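Local coordinates for uncharacterized protein (Burkholderia thailandensis, PDB 6AR7) that is of unknown function but may, like other proteins of the LprI type, inhibit lysozyme, at residues V201-G204 / E205-D208; H159-F162 / D163-Y167; R147-P150 / C151-A155; R77-Q80 / E81-R84; Q55-G58 / E59-A63. All blocks are in the same frame, centred on the assembly; numbering follows the deposited sequence.

Contact 1 of 5, residues V201-G204 / E205-D208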
loop_
_atom_site.group_PDB
_atom_site.type_symbol
_atom_site.label_atom_id
_atom_site.label_comp_id
_atom_site.label_asym_id
_atom_site.label_seq_id
_atom_site.Cartn_x
_atom_site.Cartn_y
_atom_site.Cartn_z
ATOM N N VAL A 201 4.092 10.715 -9.892
ATOM C CA VAL A 201 5.325 10.250 -9.267
ATOM C C VAL A 201 6.342 9.911 -10.352
ATOM O O VAL A 201 6.010 9.776 -11.534
ATOM C CB VAL A 201 5.090 9.033 -8.351
ATOM C CG1 VAL A 201 4.055 9.355 -7.266
ATOM C CG2 VAL A 201 4.645 7.827 -9.172
ATOM N N SER A 202 7.595 9.756 -9.925
ATOM C CA SER A 202 8.684 9.438 -10.838
ATOM C C SER A 202 8.510 8.037 -11.421
ATOM O O SER A 202 7.729 7.214 -10.932
ATOM C CB SER A 202 10.029 9.523 -10.124
ATOM O OG SER A 202 10.197 8.430 -9.224
ATOM N N GLU A 203 9.242 7.775 -12.502
ATOM C CA GLU A 203 9.215 6.440 -13.082
ATOM C C GLU A 203 9.688 5.407 -12.071
ATOM O O GLU A 203 9.139 4.303 -12.001
ATOM C CB GLU A 203 10.060 6.395 -14.361
ATOM C CG GLU A 203 10.009 5.039 -15.077
ATOM C CD GLU A 203 8.640 4.720 -15.710
ATOM O OE1 GLU A 203 7.769 5.615 -15.788
ATOM O OE2 GLU A 203 8.432 3.559 -16.133
ATOM N N GLY A 204 10.696 5.755 -11.264
ATOM C CA GLY A 204 11.175 4.826 -10.250
ATOM C C GLY A 204 10.114 4.482 -9.220
ATOM O O GLY A 204 9.953 3.317 -8.849
ATOM N N GLU A 205 9.356 5.484 -8.767
ATOM C CA GLU A 205 8.266 5.222 -7.826
ATOM C C GLU A 205 7.137 4.443 -8.484
ATOM O O GLU A 205 6.464 3.642 -7.822
ATOM C CB GLU A 205 7.737 6.534 -7.240
ATOM C CG GLU A 205 8.834 7.375 -6.607
ATOM C CD GLU A 205 8.334 8.284 -5.507
ATOM O OE1 GLU A 205 7.460 7.851 -4.732
ATOM O OE2 GLU A 205 8.816 9.428 -5.407
ATOM N N ARG A 206 6.890 4.692 -9.771
ATOM C CA ARG A 206 5.923 3.881 -10.501
ATOM C C ARG A 206 6.320 2.403 -10.453
ATOM O O ARG A 206 5.504 1.538 -10.121
ATOM C CB ARG A 206 5.816 4.401 -11.934
ATOM C CG ARG A 206 4.958 3.573 -12.872
ATOM C CD ARG A 206 5.203 4.033 -14.313
ATOM N NE ARG A 206 4.128 3.593 -15.204
ATOM C CZ ARG A 206 4.065 3.868 -16.502
ATOM N NH1 ARG A 206 5.031 4.581 -17.073
ATOM N NH2 ARG A 206 3.044 3.423 -17.230
ATOM N N VAL A 207 7.592 2.110 -10.721
ATOM C CA VAL A 207 8.086 0.738 -10.642
ATOM C C VAL A 207 7.927 0.179 -9.231
ATOM O O VAL A 207 7.520 -0.976 -9.051
ATOM C CB VAL A 207 9.551 0.680 -11.114
ATOM C CG1 VAL A 207 10.147 -0.727 -10.910
ATOM C CG2 VAL A 207 9.641 1.103 -12.606
ATOM N N ASP A 208 8.241 0.979 -8.212
ATOM C CA ASP A 208 8.175 0.480 -6.837
ATOM C C ASP A 208 6.740 0.221 -6.383
ATOM O O ASP A 208 6.510 -0.689 -5.580
ATOM C CB ASP A 208 8.878 1.453 -5.894
ATOM C CG ASP A 208 10.387 1.459 -6.097
ATOM O OD1 ASP A 208 10.907 0.441 -6.617
ATOM O OD2 ASP A 208 11.046 2.466 -5.740
HETATM O O HOH W 1 7.970 10.734 -7.236
#
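E203 and R206 meet with their flat ends nearly perpendicular, carboxylate and guanidinium planes 82° apart. E203 has CG anti to the backbone N (chi1 -176°) and bends at its second torsion, which brings OE1 to the edge of the arginine. R206 stays extended from CG to NE and offers NH1, 3.2 Å from E203 OE1. The bond is straight, at 166°, lies in the guanidinium plane and uses the syn lone pair of OE1, a well-aimed salt bridge. E203 OE2 also lies close to D154 OD2, a like charge. The same NH1 of R206 donates to R149 O, which ties it to the loop before helix 155-174. On another side of this first helical turn, S202 is the N-cap, and its OG accepts from E205 N at 3.1 Å. E205 swings its aliphatic part alongside, with CG 3.1 Å from S202 OG. The reciprocal half of a capping box is not made directly: a water takes the N-H of S202 and lies by E205 OE2, although that approach is too short to be trusted. V201 crosses E205 at about a right angle, CB to CB 3.8 Å. Backbone bonds such as R206 N to S202 O continue the turn. The site opens helix 203-223, where E203, R206 and V207 pack on C157 of helix 155-174, V207 touches D154, and V201 O takes a hydrogen bond from H146.

Contact 2 of 5, residues H159-F162 / D163-Y167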
loop_
_atom_site.group_PDB
_atom_site.type_symbol
_atom_site.label_atom_id
_atom_site.label_comp_id
_atom_site.label_asym_id
_atom_site.label_seq_id
_atom_site.Cartn_x
_atom_site.Cartn_y
_atom_site.Cartn_z
ATOM N N HIS A 159 9.312 -5.619 -16.312
ATOM C CA HIS A 159 9.664 -6.779 -15.497
ATOM C C HIS A 159 8.788 -6.872 -14.249
ATOM O O HIS A 159 8.352 -7.965 -13.875
ATOM C CB HIS A 159 11.136 -6.714 -15.110
ATOM C CG HIS A 159 11.563 -7.801 -14.176
ATOM N ND1 HIS A 159 11.789 -9.095 -14.593
ATOM C CD2 HIS A 159 11.783 -7.794 -12.839
ATOM C CE1 HIS A 159 12.149 -9.833 -13.560
ATOM N NE2 HIS A 159 12.148 -9.069 -12.482
ATOM N N ALA A 160 8.505 -5.734 -13.600
ATOM C CA ALA A 160 7.676 -5.752 -12.400
ATOM C C ALA A 160 6.254 -6.166 -12.736
ATOM O O ALA A 160 5.657 -6.986 -12.030
ATOM C CB ALA A 160 7.689 -4.381 -11.725
ATOM N N LEU A 161 5.726 -5.653 -13.849
ATOM C CA LEU A 161 4.404 -6.060 -14.317
ATOM C C LEU A 161 4.367 -7.547 -14.642
ATOM O O LEU A 161 3.383 -8.235 -14.343
ATOM C CB LEU A 161 4.025 -5.259 -15.563
ATOM C CG LEU A 161 2.552 -5.211 -15.946
ATOM C CD1 LEU A 161 1.786 -4.555 -14.805
ATOM C CD2 LEU A 161 2.381 -4.432 -17.234
ATOM N N PHE A 162 5.420 -8.054 -15.282
ATOM C CA PHE A 162 5.476 -9.475 -15.603
ATOM C C PHE A 162 5.404 -10.323 -14.335
ATOM O O PHE A 162 4.681 -11.325 -14.281
ATOM C CB PHE A 162 6.754 -9.782 -16.384
ATOM C CG PHE A 162 6.860 -11.209 -16.831
ATOM C CD1 PHE A 162 6.276 -11.620 -18.022
ATOM C CD2 PHE A 162 7.526 -12.146 -16.050
ATOM C CE1 PHE A 162 6.363 -12.940 -18.437
ATOM C CE2 PHE A 162 7.608 -13.467 -16.455
ATOM C CZ PHE A 162 7.026 -13.860 -17.657
ATOM N N ASP A 163 6.170 -9.948 -13.311
ATOM C CA ASP A 163 6.147 -10.685 -12.051
ATOM C C ASP A 163 4.790 -10.586 -11.371
ATOM O O ASP A 163 4.286 -11.572 -10.821
ATOM C CB ASP A 163 7.234 -10.163 -11.117
ATOM C CG ASP A 163 8.600 -10.744 -11.431
ATOM O OD1 ASP A 163 8.680 -11.678 -12.267
ATOM O OD2 ASP A 163 9.587 -10.286 -10.817
HETATM N N MSE A 164 4.189 -9.407 -11.395
HETATM C CA MSE A 164 2.896 -9.219 -10.762
HETATM C C MSE A 164 1.859 -10.163 -11.347
HETATM O O MSE A 164 1.164 -10.850 -10.615
HETATM C CB MSE A 164 2.423 -7.790 -10.922
HETATM C CG MSE A 164 1.477 -7.381 -9.827
HETATM SE SE MSE A 164 0.614 -5.695 -10.259
HETATM C CE MSE A 164 -0.348 -6.238 -11.873
ATOM N N ASN A 165 1.759 -10.196 -12.677
ATOM C CA ASN A 165 0.751 -11.047 -13.295
ATOM C C ASN A 165 1.075 -12.518 -13.081
ATOM O O ASN A 165 0.161 -13.340 -12.950
ATOM C CB ASN A 165 0.596 -10.688 -14.771
ATOM C CG ASN A 165 -0.033 -9.307 -14.953
ATOM O OD1 ASN A 165 -0.995 -8.969 -14.254
ATOM N ND2 ASN A 165 0.513 -8.504 -15.870
ATOM N N ARG A 166 2.362 -12.853 -13.009
ATOM C CA ARG A 166 2.781 -14.213 -12.685
ATOM C C ARG A 166 2.294 -14.626 -11.299
ATOM O O ARG A 166 1.696 -15.695 -11.125
ATOM C CB ARG A 166 4.297 -14.301 -12.772
ATOM C CG ARG A 166 4.857 -15.645 -12.478
ATOM C CD ARG A 166 6.246 -15.745 -13.059
ATOM N NE ARG A 166 7.259 -15.065 -12.261
ATOM C CZ ARG A 166 7.876 -15.622 -11.224
ATOM N NH1 ARG A 166 7.572 -16.864 -10.856
ATOM N NH2 ARG A 166 8.798 -14.943 -10.558
ATOM N N TYR A 167 2.575 -13.813 -10.287
ATOM C CA TYR A 167 2.101 -14.170 -8.957
ATOM C C TYR A 167 0.588 -14.019 -8.838
ATOM O O TYR A 167 -0.041 -14.778 -8.097
ATOM C CB TYR A 167 2.836 -13.353 -7.891
ATOM C CG TYR A 167 4.231 -13.883 -7.693
ATOM C CD1 TYR A 167 4.439 -15.102 -7.054
ATOM C CD2 TYR A 167 5.348 -13.191 -8.172
ATOM C CE1 TYR A 167 5.712 -15.615 -6.879
ATOM C CE2 TYR A 167 6.630 -13.695 -7.994
ATOM C CZ TYR A 167 6.804 -14.910 -7.346
ATOM O OH TYR A 167 8.065 -15.421 -7.161
#
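H159 holds its imidazole over D163, so that D163 CG lies over one ring face and the ring and carboxylate planes stand 67° apart. The nearest atoms, H159 NE2 and D163 OD2, are 3.3 Å apart, but the angle is too poor for a hydrogen bond; any attraction is probably electrostatic. H159 reaches this place because CG is anti to its backbone N (chi1 175°), turning the ring along the helix toward the residue one turn on. The other carboxylate oxygen, D163 OD1, lies at the edge of the R166 guanidinium, in its plane, with R166 NE 3.7 Å away, a long salt bridge. The chain of R166 bends at its third torsion, and one face of the group rests on Y167, whose CE2 is 3.5 Å above the plane, toward the rim. This is the polar side of an amphipathic helix: H159, D163 and R166 follow the i to i+4 and i to i+3 spacing within the all-helical LprI fold. On a different face of the same helix, L161 CD1 packs 4.0 Å from CE of selenomethionine M164. The selenomethionine side chain also touches V214 and L217 of helix 203-223 and Q187 and W190 of helix 180-197. Backbone bonds, D163 N to H159 O at 3.0 Å and M164 N to A160 O at 2.9 Å, set the spacing, and A160 packs on I210.

Contact 3 of 5, residues R147-P150 / C151-A155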
loop_
_atom_site.group_PDB
_atom_site.type_symbol
_atom_site.label_atom_id
_atom_site.label_comp_id
_atom_site.label_asym_id
_atom_site.label_seq_id
_atom_site.Cartn_x
_atom_site.Cartn_y
_atom_site.Cartn_z
ATOM N N ARG A 147 3.272 13.535 -18.406
ATOM C CA ARG A 147 2.625 12.609 -19.324
ATOM C C ARG A 147 2.929 11.158 -18.960
ATOM O O ARG A 147 3.979 10.834 -18.404
ATOM C CB ARG A 147 3.064 12.888 -20.764
ATOM N N VAL A 148 1.993 10.279 -19.294
ATOM C CA VAL A 148 2.102 8.866 -18.966
ATOM C C VAL A 148 2.708 8.130 -20.162
ATOM O O VAL A 148 2.083 7.998 -21.217
ATOM C CB VAL A 148 0.732 8.290 -18.588
ATOM C CG1 VAL A 148 0.787 6.785 -18.558
ATOM C CG2 VAL A 148 0.290 8.851 -17.234
ATOM N N ARG A 149 3.913 7.663 -20.002
ATOM C CA ARG A 149 4.483 6.804 -21.021
ATOM C C ARG A 149 4.083 5.362 -20.743
ATOM O O ARG A 149 3.914 4.972 -19.581
ATOM C CB ARG A 149 6.005 6.920 -21.034
ATOM C CG ARG A 149 6.519 8.346 -20.967
ATOM C CD ARG A 149 8.032 8.394 -20.810
ATOM N NE ARG A 149 8.728 8.029 -22.045
ATOM C CZ ARG A 149 8.999 8.883 -23.027
ATOM N NH1 ARG A 149 9.637 8.469 -24.115
ATOM N NH2 ARG A 149 8.625 10.152 -22.922
ATOM N N PRO A 150 3.911 4.559 -21.788
ATOM C CA PRO A 150 3.543 3.153 -21.576
ATOM C C PRO A 150 4.581 2.417 -20.741
ATOM O O PRO A 150 5.789 2.592 -20.919
ATOM C CB PRO A 150 3.458 2.584 -22.997
ATOM C CG PRO A 150 3.218 3.757 -23.866
ATOM C CD PRO A 150 3.755 4.984 -23.191
ATOM N N CYS A 151 4.084 1.551 -19.857
ATOM C CA CYS A 151 4.953 0.772 -18.989
ATOM C C CYS A 151 5.979 -0.028 -19.782
ATOM O O CYS A 151 7.105 -0.230 -19.319
ATOM C CB CYS A 151 4.078 -0.136 -18.119
ATOM S SG CYS A 151 4.908 -1.210 -16.937
HETATM N N MSE A 152 5.634 -0.420 -20.995
HETATM C CA MSE A 152 6.523 -1.307 -21.726
HETATM C C MSE A 152 7.757 -0.606 -22.304
HETATM O O MSE A 152 8.687 -1.280 -22.701
HETATM C CB MSE A 152 5.761 -2.023 -22.833
HETATM C CG MSE A 152 5.231 -1.129 -23.909
HETATM SE SE MSE A 152 4.530 -2.215 -25.347
HETATM C CE MSE A 152 5.342 -3.910 -24.840
ATOM N N ARG A 153 7.803 0.732 -22.285
ATOM C CA ARG A 153 9.030 1.421 -22.680
ATOM C C ARG A 153 10.134 1.224 -21.654
ATOM O O ARG A 153 11.315 1.409 -21.974
ATOM C CB ARG A 153 8.818 2.925 -22.869
ATOM C CG ARG A 153 7.788 3.294 -23.896
ATOM C CD ARG A 153 7.954 4.732 -24.410
ATOM N NE ARG A 153 9.170 4.860 -25.209
ATOM C CZ ARG A 153 9.363 5.773 -26.157
ATOM N NH1 ARG A 153 8.421 6.663 -26.437
ATOM N NH2 ARG A 153 10.507 5.797 -26.826
ATOM N N ASP A 154 9.769 0.931 -20.416
ATOM C CA ASP A 154 10.713 0.858 -19.314
ATOM C C ASP A 154 10.853 -0.607 -18.908
ATOM O O ASP A 154 9.935 -1.180 -18.309
ATOM C CB ASP A 154 10.221 1.738 -18.164
ATOM C CG ASP A 154 11.097 1.645 -16.911
ATOM O OD1 ASP A 154 12.199 1.064 -16.952
ATOM O OD2 ASP A 154 10.659 2.144 -15.857
ATOM N N ALA A 155 12.020 -1.196 -19.189
ATOM C CA ALA A 155 12.252 -2.590 -18.817
ATOM C C ALA A 155 12.011 -2.842 -17.324
ATOM O O ALA A 155 11.529 -3.920 -16.949
ATOM C CB ALA A 155 13.674 -3.009 -19.214
#
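R149 sends its side chain alongside the turn that follows it and brings NH1 against the guanidinium of R153. The end of R149 comes in over a face: its NH1 stands 3.2 Å above the R153 plane, displaced toward the rim, and the two guanidinium planes are tilted 40° from each other. The nearest atoms, R149 NH1 and R153 NH1, are 3.2 Å apart, two donors that cannot bond to each other. Both chains leave the backbone with CG anti to the carbonyl carbon and both bend at the third torsion, which lets them overlap. P150 comes next, and its O accepts from R153 N at 3.1 Å. That donor stands 49° out of the carbonyl plane, away from either lone pair, as suits the tight 3-10 turn of 151-153. P150 CB lies 4.2 Å from CG of selenomethionine M152. A second bond, D154 N to C151 O at 3.1 Å, carries the turn on to D154, the N-cap of helix 155-174, whose OD1 accepts from A156 N. C151, with SG anti to its backbone N, forms the disulfide to C157 and so pins the loop to that helix. The two arginines carry like charges at the surface; the cost of bringing them together is probably met by solvent screening, while the disulfide and turn bonds hold the backbone beneath.

Contact 4 of 5, residues R77-Q80 / E81-R84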
loop_
_atom_site.group_PDB
_atom_site.type_symbol
_atom_site.label_atom_id
_atom_site.label_comp_id
_atom_site.label_asym_id
_atom_site.label_seq_id
_atom_site.Cartn_x
_atom_site.Cartn_y
_atom_site.Cartn_z
ATOM N N ARG A 77 -5.816 18.073 -7.959
ATOM C CA ARG A 77 -6.877 17.214 -8.476
ATOM C C ARG A 77 -6.360 15.808 -8.751
ATOM O O ARG A 77 -7.064 14.824 -8.499
ATOM C CB ARG A 77 -7.485 17.816 -9.746
ATOM C CG ARG A 77 -8.289 19.076 -9.489
ATOM C CD ARG A 77 -9.027 19.542 -10.741
ATOM N NE ARG A 77 -8.132 20.185 -11.694
ATOM C CZ ARG A 77 -7.831 21.479 -11.668
ATOM N NH1 ARG A 77 -8.358 22.261 -10.734
ATOM N NH2 ARG A 77 -7.005 21.988 -12.571
ATOM N N GLY A 78 -5.136 15.702 -9.281
ATOM C CA GLY A 78 -4.540 14.395 -9.502
ATOM C C GLY A 78 -4.392 13.596 -8.221
ATOM O O GLY A 78 -4.729 12.411 -8.172
ATOM N N TRP A 79 -3.870 14.227 -7.164
ATOM C CA TRP A 79 -3.715 13.502 -5.900
ATOM C C TRP A 79 -5.067 13.196 -5.272
ATOM O O TRP A 79 -5.247 12.128 -4.667
ATOM C CB TRP A 79 -2.825 14.284 -4.931
ATOM C CG TRP A 79 -1.377 14.086 -5.232
ATOM C CD1 TRP A 79 -0.581 14.900 -5.986
ATOM C CD2 TRP A 79 -0.545 12.997 -4.804
ATOM N NE1 TRP A 79 0.688 14.381 -6.064
ATOM C CE2 TRP A 79 0.739 13.219 -5.337
ATOM C CE3 TRP A 79 -0.763 11.854 -4.025
ATOM C CZ2 TRP A 79 1.798 12.339 -5.118
ATOM C CZ3 TRP A 79 0.292 10.989 -3.806
ATOM C CH2 TRP A 79 1.557 11.238 -4.345
ATOM N N GLN A 80 -6.030 14.116 -5.404
ATOM C CA GLN A 80 -7.369 13.841 -4.900
ATOM C C GLN A 80 -7.938 12.606 -5.568
ATOM O O GLN A 80 -8.566 11.765 -4.914
ATOM C CB GLN A 80 -8.290 15.038 -5.123
ATOM C CG GLN A 80 -7.955 16.210 -4.228
ATOM C CD GLN A 80 -8.838 17.406 -4.506
ATOM O OE1 GLN A 80 -9.184 17.670 -5.655
ATOM N NE2 GLN A 80 -9.182 18.150 -3.463
ATOM N N GLU A 81 -7.710 12.477 -6.871
ATOM C CA GLU A 81 -8.137 11.281 -7.572
ATOM C C GLU A 81 -7.407 10.052 -7.042
ATOM O O GLU A 81 -8.030 9.009 -6.792
ATOM C CB GLU A 81 -7.882 11.447 -9.072
ATOM C CG GLU A 81 -8.256 10.222 -9.895
ATOM C CD GLU A 81 -9.732 9.880 -9.850
ATOM O OE1 GLU A 81 -10.562 10.774 -9.586
ATOM O OE2 GLU A 81 -10.059 8.695 -10.047
ATOM N N SER A 82 -6.092 10.166 -6.823
ATOM C CA SER A 82 -5.328 9.023 -6.326
ATOM C C SER A 82 -5.841 8.567 -4.962
ATOM O O SER A 82 -5.921 7.361 -4.692
ATOM C CB SER A 82 -3.841 9.375 -6.257
ATOM O OG SER A 82 -3.518 10.029 -5.044
ATOM N N GLN A 83 -6.228 9.515 -4.104
ATOM C CA GLN A 83 -6.689 9.140 -2.769
ATOM C C GLN A 83 -8.050 8.463 -2.829
ATOM O O GLN A 83 -8.301 7.495 -2.105
ATOM C CB GLN A 83 -6.738 10.368 -1.852
ATOM C CG GLN A 83 -7.099 10.043 -0.380
ATOM C CD GLN A 83 -6.013 9.267 0.354
ATOM O OE1 GLN A 83 -4.935 8.972 -0.186
ATOM N NE2 GLN A 83 -6.303 8.910 1.596
ATOM N N ARG A 84 -8.944 8.953 -3.688
ATOM C CA ARG A 84 -10.211 8.263 -3.871
ATOM C C ARG A 84 -9.971 6.821 -4.322
ATOM O O ARG A 84 -10.628 5.889 -3.843
ATOM C CB ARG A 84 -11.058 9.016 -4.899
ATOM C CG ARG A 84 -11.906 10.175 -4.341
ATOM C CD ARG A 84 -12.854 10.778 -5.407
ATOM N NE ARG A 84 -12.172 11.332 -6.586
ATOM C CZ ARG A 84 -11.759 12.596 -6.713
ATOM N NH1 ARG A 84 -11.955 13.468 -5.737
ATOM N NH2 ARG A 84 -11.149 12.992 -7.827
HETATM O O HOH W 2 -10.813 15.911 -7.406
#
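W79 O and S82 form the tight side of this helical turn. S82 OG donates to W79 O at 2.7 Å, and the same oxygen takes Q83 N at 2.8 Å, so one carbonyl is held by two donors. The hydroxyl gets there because chi1 of S82 (85°) sets OG between the backbone N and the carbonyl carbon, folding it back over the preceding turn. S82 OG also lies 3.5 Å from W79 CE3, obliquely to the indole. Buried around this core, W79 gives NE1 to Y135 OH and packs on L67, L128 and M197, while R124 NH2 bonds both S82 OG and Q83 OE1. Across the helix, facing solvent, two contacts are loose. R84 bends back so that Q80 O sits 3.7 Å above the centre of its guanidinium plane, a touch over the face rather than a bond, and a water bridges R84 NH2 to Q80 OE1. The close element there is a salt bridge at the edge of the same plane: R84 NH2 donates to E81 OE1 at 2.9 Å, on the anti side of that oxygen and somewhat out of the carboxylate plane. E81 OE2 pairs with R85. The chemistry divides accordingly: on the buried face W79 O is satisfied within the helix, while the side chains of W79, S82 and Q83 bond across to helix 107-136; the outer face relies on a salt bridge and a water, probably weakened by solvent screening.

Contact 5 of 5, residues Q55-G58 / E59-A63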
loop_
_atom_site.group_PDB
_atom_site.type_symbol
_atom_site.label_atom_id
_atom_site.label_comp_id
_atom_site.label_asym_id
_atom_site.label_seq_id
_atom_site.Cartn_x
_atom_site.Cartn_y
_atom_site.Cartn_z
ATOM N N GLN A 55 -2.057 5.159 13.947
ATOM C CA GLN A 55 -1.291 6.401 13.948
ATOM C C GLN A 55 -0.820 6.747 12.540
ATOM O O GLN A 55 -0.937 7.903 12.118
ATOM C CB GLN A 55 -0.128 6.289 14.929
ATOM C CG GLN A 55 -0.637 6.280 16.386
ATOM C CD GLN A 55 0.403 5.835 17.372
ATOM O OE1 GLN A 55 1.583 6.098 17.200
ATOM N NE2 GLN A 55 -0.034 5.168 18.430
ATOM N N TRP A 56 -0.357 5.746 11.774
ATOM C CA TRP A 56 -0.006 6.008 10.382
ATOM C C TRP A 56 -1.212 6.476 9.576
ATOM O O TRP A 56 -1.064 7.296 8.671
ATOM C CB TRP A 56 0.609 4.771 9.735
ATOM C CG TRP A 56 2.030 4.636 10.082
ATOM C CD1 TRP A 56 2.597 3.659 10.854
ATOM C CD2 TRP A 56 3.091 5.545 9.739
ATOM N NE1 TRP A 56 3.951 3.892 10.994
ATOM C CE2 TRP A 56 4.274 5.044 10.320
ATOM C CE3 TRP A 56 3.153 6.725 8.990
ATOM C CZ2 TRP A 56 5.503 5.664 10.159
ATOM C CZ3 TRP A 56 4.376 7.342 8.832
ATOM C CH2 TRP A 56 5.536 6.814 9.417
ATOM N N GLN A 57 -2.405 5.963 9.873
ATOM C CA GLN A 57 -3.578 6.435 9.150
ATOM C C GLN A 57 -3.843 7.910 9.461
ATOM O O GLN A 57 -4.257 8.679 8.585
ATOM C CB GLN A 57 -4.782 5.562 9.489
ATOM C CG GLN A 57 -6.089 6.003 8.806
ATOM C CD GLN A 57 -5.984 6.008 7.290
ATOM O OE1 GLN A 57 -5.631 4.999 6.683
ATOM N NE2 GLN A 57 -6.302 7.147 6.673
ATOM N N GLY A 58 -3.572 8.337 10.687
ATOM C CA GLY A 58 -3.656 9.759 10.974
ATOM C C GLY A 58 -2.660 10.568 10.166
ATOM O O GLY A 58 -2.952 11.695 9.748
ATOM N N GLU A 59 -1.471 10.005 9.919
ATOM C CA GLU A 59 -0.494 10.735 9.119
ATOM C C GLU A 59 -0.886 10.753 7.647
ATOM O O GLU A 59 -0.588 11.723 6.937
ATOM C CB GLU A 59 0.901 10.141 9.307
ATOM C CG GLU A 59 1.422 10.359 10.722
ATOM C CD GLU A 59 1.399 11.836 11.109
ATOM O OE1 GLU A 59 2.109 12.627 10.447
ATOM O OE2 GLU A 59 0.650 12.207 12.047
ATOM N N VAL A 60 -1.560 9.706 7.178
ATOM C CA VAL A 60 -2.125 9.733 5.831
ATOM C C VAL A 60 -3.078 10.907 5.696
ATOM O O VAL A 60 -2.974 11.718 4.770
ATOM C CB VAL A 60 -2.847 8.407 5.520
ATOM C CG1 VAL A 60 -3.696 8.545 4.257
ATOM C CG2 VAL A 60 -1.851 7.242 5.374
ATOM N N ASP A 61 -4.007 11.033 6.641
ATOM C CA ASP A 61 -5.017 12.077 6.533
ATOM C C ASP A 61 -4.404 13.465 6.643
ATOM O O ASP A 61 -4.818 14.383 5.928
ATOM C CB ASP A 61 -6.104 11.850 7.583
ATOM C CG ASP A 61 -6.899 10.576 7.314
ATOM O OD1 ASP A 61 -6.975 10.188 6.132
ATOM O OD2 ASP A 61 -7.444 9.960 8.254
ATOM N N ALA A 62 -3.400 13.631 7.506
ATOM C CA ALA A 62 -2.776 14.936 7.688
ATOM C C ALA A 62 -1.902 15.305 6.501
ATOM O O ALA A 62 -1.854 16.476 6.103
ATOM C CB ALA A 62 -1.948 14.958 8.967
ATOM N N ALA A 63 -1.130 14.345 5.988
ATOM C CA ALA A 63 -0.300 14.637 4.827
ATOM C C ALA A 63 -1.174 14.924 3.616
ATOM O O ALA A 63 -0.900 15.853 2.853
ATOM C CB ALA A 63 0.666 13.490 4.553
HETATM O O HOH W 3 -1.572 10.223 13.603
#
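Q55 to E59, W56 to V60, Q57 to D61 and G58 to A62 are joined by successive i to i+4 backbone bonds, two successive turns of helix 42-70. On one flank Q57 and D61 cross obliquely, amide and carboxylate planes 50° apart. Q57 bends at chi2 (59°), which brings NE2 obliquely over the carboxylate, 3.2 Å from D61 OD1 and 3.4 Å from D61 OD2; both bonds are weak, the one to OD2 straight (173°), the one to OD1 strongly bent. The amide also borders V60, whose CG1 lies 3.8 Å from Q57 NE2. On the other flank E59 passes the indole of W56, its CB 4.1 Å from W56 CE3. A water donates to Q55 O at 2.8 Å and more weakly to E59 OE2. W56 and E59 find their main polar partners on other helices: E59 OE1 pairs with R129 of helix 107-136, and W56 NE1 donates to D27 OD1 of helix 25-34. W56 also packs on I26, R122 and A125, and V60 on A125 and Q83. Chemically, the weak Q57-D61 pair probably adds little beside the backbone bonds, and the stronger side-chain bonds lead out to neighbouring helices.

In the fold
Contacts 1 and 3 are surface features, while contacts 2, 4 and 5 are partly buried, each with one helix flank turned inward. Contacts 1 to 3 lie within the C-terminal LprI range: the loop of contact 3 touches the start of helix 203-223 in contact 1, and meets contact 2 where L161 packs on C151. Contacts 4 and 5 belong to the N-terminal range and touch through Q83 and V60. W79 packing on V201 links contact 4 to contact 1 across the two ranges. Caps and a disulfide mark the helix starts, whereas charge pairs recur along the helices; tryptophans hydrogen-bonded to other helices mark contacts 4 and 5.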